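Local coordinates for Lin1909 protein (Listeria innocua, PDB 3FIJ) that is a manganese-binding member of the class I glutamine amidotransferase-like peptidase C26 family, of unproven function, possibly a gamma-glutamyl-gamma-aminobutyrate hydrolase, at residues A[135-143]-A[194-202]. Numbering follows the deposited sequence.
Sequences QVETKALQH and RTADGMIEA. With MN (manganese (II) ion), chain I.
The imidazole of H143 and the carboxylate of D197 meet edge to edge, their planes only 10° apart. At the ring's edge lie D197, the hydroxyl of T195 and the carboxylate of E201; the CB of M199 approaches obliquely, while F181 from outside the two segments meets the ring edge-to-face. H143 NE2 donates to D197 OD2 at 3.1 Å, in the ring plane and on the syn side of the oxygen. Its other nitrogen, ND1, binds manganese at 2.2 Å, and OE2 of E201 binds the same ion at 2.4 Å. Histidine suits this place because its two nitrogens point apart: one serves the metal while the other is held by a carboxylate, which fixes the ring's rotation and would probably make it a stronger ligand.

D197 OD2 is gripped twice, since L141 N also donates to it (2.8 Å, 166°), from the anti side and somewhat tilted out of the carboxylate plane. With chi1 at 56°, CG of D197 stands between its own backbone N and carbonyl carbon. M199 N, two residues on, meets OD1 from above the carboxylate plane, which closes an Asx turn. Aspartate suits the place because its short chain keeps OD1 close to its own turn, while OD2 bonds across to L141 and H143.

Apolar groups flank this polar centre. CD1 of L141 lies 4.2 Å from CB of A196, and the bent chain of M199, a selenomethionine, brings SE to 3.9 Å from CG1 of V136.

Residues 139-142 also pack against a second subunit, where NE2 of Q142 bonds to the carbonyl oxygens of Q84 and I86 of that chain. H154, S176 and H178 complete the manganese site with a water. The arrangement is a second-shell carboxylate behind a metal-binding histidine, with D197 placed by the type I turn 195-198 of a beta hairpin.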
ATOM      1  N   GLN A 135       0.065 -28.941 -14.662  1.00 22.61           N
ATOM      2  CA  GLN A 135       0.538 -30.319 -14.763  1.00 22.73           C
ATOM      3  C   GLN A 135      -0.434 -31.339 -15.359  1.00 24.51           C
ATOM      4  O   GLN A 135      -0.052 -32.491 -15.605  1.00 24.80           O
ATOM      5  CB  GLN A 135       1.004 -30.783 -13.383  1.00 21.14           C
ATOM      6  CG  GLN A 135       2.251 -30.048 -12.881  1.00 20.35           C
ATOM      7  CD  GLN A 135       2.439 -30.167 -11.376  1.00 21.34           C
ATOM      8  OE1 GLN A 135       1.941 -31.101 -10.745  1.00 23.57           O
ATOM      9  NE2 GLN A 135       3.168 -29.225 -10.798  1.00 20.28           N
ATOM     10  N   VAL A 136      -1.679 -30.940 -15.597  1.00 25.06           N
ATOM     11  CA  VAL A 136      -2.637 -31.879 -16.166  1.00 27.84           C
ATOM     12  C   VAL A 136      -2.276 -32.075 -17.630  1.00 28.94           C
ATOM     13  O   VAL A 136      -2.001 -31.114 -18.347  1.00 28.07           O
ATOM     14  CB  VAL A 136      -4.100 -31.380 -16.023  1.00 27.87           C
ATOM     15  CG1 VAL A 136      -4.445 -31.215 -14.546  1.00 26.70           C
ATOM     16  CG2 VAL A 136      -4.282 -30.062 -16.748  1.00 30.28           C
ATOM     17  N   GLU A 137      -2.253 -33.333 -18.057  1.00 31.38           N
ATOM     18  CA  GLU A 137      -1.890 -33.684 -19.423  1.00 33.41           C
ATOM     19  C   GLU A 137      -2.625 -32.894 -20.487  1.00 33.41           C
ATOM     20  O   GLU A 137      -2.036 -32.525 -21.502  1.00 34.53           O
ATOM     21  CB  GLU A 137      -2.106 -35.182 -19.670  1.00 35.31           C
ATOM     22  CG  GLU A 137      -1.254 -36.091 -18.788  1.00 38.53           C
ATOM     23  CD  GLU A 137      -1.792 -36.222 -17.369  1.00 40.61           C
ATOM     24  OE1 GLU A 137      -1.127 -36.883 -16.541  1.00 41.47           O
ATOM     25  OE2 GLU A 137      -2.880 -35.672 -17.079  1.00 41.08           O
ATOM     26  N   THR A 138      -3.906 -32.630 -20.263  1.00 33.45           N
ATOM     27  CA  THR A 138      -4.697 -31.890 -21.237  1.00 33.25           C
ATOM     28  C   THR A 138      -5.090 -30.508 -20.718  1.00 32.21           C
ATOM     29  O   THR A 138      -5.309 -30.327 -19.521  1.00 31.25           O
ATOM     30  CB  THR A 138      -5.955 -32.676 -21.596  1.00 35.07           C
ATOM     31  OG1 THR A 138      -6.693 -31.970 -22.604  1.00 38.06           O
ATOM     32  CG2 THR A 138      -6.818 -32.871 -20.351  1.00 37.63           C
ATOM     33  N   LYS A 139      -5.175 -29.535 -21.623  1.00 30.54           N
ATOM     34  CA  LYS A 139      -5.529 -28.165 -21.252  1.00 29.57           C
ATOM     35  C   LYS A 139      -6.822 -28.149 -20.435  1.00 27.21           C
ATOM     36  O   LYS A 139      -7.870 -28.619 -20.886  1.00 27.50           O
ATOM     37  CB  LYS A 139      -5.704 -27.296 -22.503  1.00 31.64           C
ATOM     38  CG  LYS A 139      -5.582 -25.783 -22.274  1.00 33.29           C
ATOM     39  CD  LYS A 139      -4.178 -25.404 -21.796  1.00 34.11           C
ATOM     40  CE  LYS A 139      -3.822 -23.952 -22.124  1.00 35.64           C
ATOM     41  NZ  LYS A 139      -4.739 -22.947 -21.515  1.00 34.74           N
ATOM     42  N   ALA A 140      -6.738 -27.618 -19.224  1.00 21.88           N
ATOM     43  CA  ALA A 140      -7.904 -27.554 -18.370  1.00 19.67           C
ATOM     44  C   ALA A 140      -8.558 -26.188 -18.476  1.00 17.31           C
ATOM     45  O   ALA A 140      -7.938 -25.222 -18.928  1.00 15.62           O
ATOM     46  CB  ALA A 140      -7.511 -27.834 -16.932  1.00 17.65           C
ATOM     47  N   LEU A 141      -9.823 -26.125 -18.082  1.00 14.90           N
ATOM     48  CA  LEU A 141     -10.559 -24.873 -18.084  1.00 15.16           C
ATOM     49  C   LEU A 141     -10.055 -24.049 -16.907  1.00 14.06           C
ATOM     50  O   LEU A 141      -9.236 -24.518 -16.129  1.00 12.37           O
ATOM     51  CB  LEU A 141     -12.050 -25.140 -17.908  1.00 16.62           C
ATOM     52  CG  LEU A 141     -12.713 -25.868 -19.075  1.00 17.32           C
ATOM     53  CD1 LEU A 141     -14.126 -26.266 -18.680  1.00 16.25           C
ATOM     54  CD2 LEU A 141     -12.700 -24.956 -20.308  1.00 15.29           C
ATOM     55  N   GLN A 142     -10.537 -22.821 -16.773  1.00 15.98           N
ATOM     56  CA  GLN A 142     -10.103 -22.000 -15.654  1.00 16.85           C
ATOM     57  C   GLN A 142     -10.755 -22.518 -14.386  1.00 16.55           C
ATOM     58  O   GLN A 142     -11.973 -22.727 -14.347  1.00 15.62           O
ATOM     59  CB  GLN A 142     -10.510 -20.539 -15.838  1.00 18.67           C
ATOM     60  CG  GLN A 142      -9.879 -19.634 -14.786  1.00 22.08           C
ATOM     61  CD  GLN A 142     -10.216 -18.177 -14.977  1.00 24.70           C
ATOM     62  OE1 GLN A 142     -11.317 -17.730 -14.636  1.00 29.26           O
ATOM     63  NE2 GLN A 142      -9.278 -17.424 -15.532  1.00 20.27           N
ATOM     64  N   HIS A 143      -9.952 -22.729 -13.349  1.00 16.03           N
ATOM     65  CA  HIS A 143     -10.501 -23.200 -12.085  1.00 16.31           C
ATOM     66  C   HIS A 143     -10.257 -22.216 -10.950  1.00 15.76           C
ATOM     67  O   HIS A 143     -10.692 -22.434  -9.820  1.00 15.04           O
ATOM     68  CB  HIS A 143      -9.969 -24.600 -11.770  1.00 16.42           C
ATOM     69  CG  HIS A 143     -10.666 -25.677 -12.546  1.00 17.04           C
ATOM     70  ND1 HIS A 143     -11.828 -26.276 -12.106  1.00 17.00           N
ATOM     71  CD2 HIS A 143     -10.425 -26.183 -13.780  1.00 13.59           C
ATOM     72  CE1 HIS A 143     -12.274 -27.105 -13.034  1.00 16.62           C
ATOM     73  NE2 HIS A 143     -11.440 -27.065 -14.059  1.00 17.92           N
ATOM     74  N   ARG A 194     -18.047 -33.552 -12.965  1.00 18.17           N
ATOM     75  CA  ARG A 194     -16.862 -33.130 -13.700  1.00 17.83           C
ATOM     76  C   ARG A 194     -17.195 -31.902 -14.549  1.00 19.13           C
ATOM     77  O   ARG A 194     -18.363 -31.663 -14.887  1.00 18.38           O
ATOM     78  CB  ARG A 194     -16.394 -34.223 -14.670  1.00 18.95           C
ATOM     79  CG  ARG A 194     -15.757 -35.454 -14.074  1.00 20.39           C
ATOM     80  CD  ARG A 194     -15.496 -36.472 -15.183  1.00 19.17           C
ATOM     81  NE  ARG A 194     -15.284 -37.821 -14.662  1.00 21.85           N
ATOM     82  CZ  ARG A 194     -14.152 -38.250 -14.115  1.00 21.12           C
ATOM     83  NH1 ARG A 194     -13.111 -37.433 -14.016  1.00 21.09           N
ATOM     84  NH2 ARG A 194     -14.065 -39.498 -13.664  1.00 19.87           N
ATOM     85  N   THR A 195     -16.166 -31.131 -14.892  1.00 18.75           N
ATOM     86  CA  THR A 195     -16.337 -29.980 -15.776  1.00 18.09           C
ATOM     87  C   THR A 195     -15.982 -30.514 -17.165  1.00 18.23           C
ATOM     88  O   THR A 195     -15.306 -31.544 -17.283  1.00 18.22           O
ATOM     89  CB  THR A 195     -15.380 -28.825 -15.433  1.00 17.50           C
ATOM     90  OG1 THR A 195     -14.157 -29.366 -14.926  1.00 16.80           O
ATOM     91  CG2 THR A 195     -16.014 -27.866 -14.419  1.00 17.19           C
ATOM     92  N   ALA A 196     -16.418 -29.809 -18.204  1.00 17.20           N
ATOM     93  CA  ALA A 196     -16.186 -30.226 -19.590  1.00 16.69           C
ATOM     94  C   ALA A 196     -14.758 -30.658 -19.922  1.00 17.36           C
ATOM     95  O   ALA A 196     -14.524 -31.297 -20.958  1.00 16.75           O
ATOM     96  CB  ALA A 196     -16.630 -29.118 -20.546  1.00 12.33           C
ATOM     97  N   ASP A 197     -13.806 -30.309 -19.061  1.00 15.39           N
ATOM     98  CA  ASP A 197     -12.419 -30.683 -19.294  1.00 14.53           C
ATOM     99  C   ASP A 197     -12.076 -32.002 -18.605  1.00 14.76           C
ATOM    100  O   ASP A 197     -10.923 -32.432 -18.603  1.00 15.53           O
ATOM    101  CB  ASP A 197     -11.481 -29.572 -18.815  1.00 15.87           C
ATOM    102  CG  ASP A 197     -11.687 -29.218 -17.351  1.00 16.76           C
ATOM    103  OD1 ASP A 197     -12.597 -29.794 -16.717  1.00 16.55           O
ATOM    104  OD2 ASP A 197     -10.936 -28.358 -16.835  1.00 18.00           O
ATOM    105  N   GLY A 198     -13.085 -32.640 -18.024  1.00 14.18           N
ATOM    106  CA  GLY A 198     -12.876 -33.909 -17.346  1.00 14.04           C
ATOM    107  C   GLY A 198     -12.401 -33.860 -15.896  1.00 16.35           C
ATOM    108  O   GLY A 198     -12.358 -34.899 -15.231  1.00 16.33           O
HETATM  109  N   MSE A 199     -12.041 -32.686 -15.388  1.00 15.04           N
HETATM  110  CA  MSE A 199     -11.577 -32.604 -14.007  1.00 16.42           C
HETATM  111  C   MSE A 199     -12.673 -32.972 -12.992  1.00 16.50           C
HETATM  112  O   MSE A 199     -13.858 -32.730 -13.212  1.00 17.17           O
HETATM  113  CB  MSE A 199     -11.013 -31.209 -13.731  1.00 19.16           C
HETATM  114  CG  MSE A 199      -9.777 -30.881 -14.555  1.00 21.03           C
HETATM  115 SE   MSE A 199      -8.241 -32.064 -14.175  1.00 28.37          SE
HETATM  116  CE  MSE A 199      -8.473 -33.325 -15.617  1.00 25.73           C
ATOM    117  N   ILE A 200     -12.260 -33.571 -11.882  1.00 16.01           N
ATOM    118  CA  ILE A 200     -13.176 -34.017 -10.837  1.00 16.31           C
ATOM    119  C   ILE A 200     -13.694 -32.895  -9.945  1.00 15.38           C
ATOM    120  O   ILE A 200     -12.917 -32.217  -9.266  1.00 16.44           O
ATOM    121  CB  ILE A 200     -12.488 -35.087  -9.965  1.00 15.92           C
ATOM    122  CG1 ILE A 200     -12.234 -36.332 -10.813  1.00 15.70           C
ATOM    123  CG2 ILE A 200     -13.349 -35.415  -8.754  1.00 16.83           C
ATOM    124  CD1 ILE A 200     -11.206 -37.278 -10.230  1.00 14.40           C
ATOM    125  N   GLU A 201     -15.012 -32.725  -9.934  1.00 16.56           N
ATOM    126  CA  GLU A 201     -15.666 -31.675  -9.151  1.00 15.52           C
ATOM    127  C   GLU A 201     -16.453 -32.179  -7.946  1.00 15.43           C
ATOM    128  O   GLU A 201     -16.697 -31.425  -6.998  1.00 15.32           O
ATOM    129  CB  GLU A 201     -16.591 -30.854 -10.056  1.00 14.99           C
ATOM    130  CG  GLU A 201     -15.879 -29.900 -11.018  1.00 12.98           C
ATOM    131  CD  GLU A 201     -15.219 -28.707 -10.321  1.00 15.44           C
ATOM    132  OE1 GLU A 201     -15.835 -28.114  -9.406  1.00 14.09           O
ATOM    133  OE2 GLU A 201     -14.084 -28.343 -10.699  1.00 13.65           O
ATOM    134  N   ALA A 202     -16.848 -33.448  -7.975  1.00 15.59           N
ATOM    135  CA  ALA A 202     -17.605 -34.028  -6.872  1.00 15.84           C
ATOM    136  C   ALA A 202     -17.314 -35.519  -6.694  1.00 17.96           C
ATOM    137  O   ALA A 202     -17.253 -36.288  -7.661  1.00 19.23           O
ATOM    138  CB  ALA A 202     -19.107 -33.806  -7.092  1.00 13.31           C
TER
HETATM  139 MN    MN I 300     -13.243 -26.086 -10.487  1.00 15.60          MN
HETATM  140  O   HOH W   1     -14.630 -25.754  -8.728  1.00 13.41           O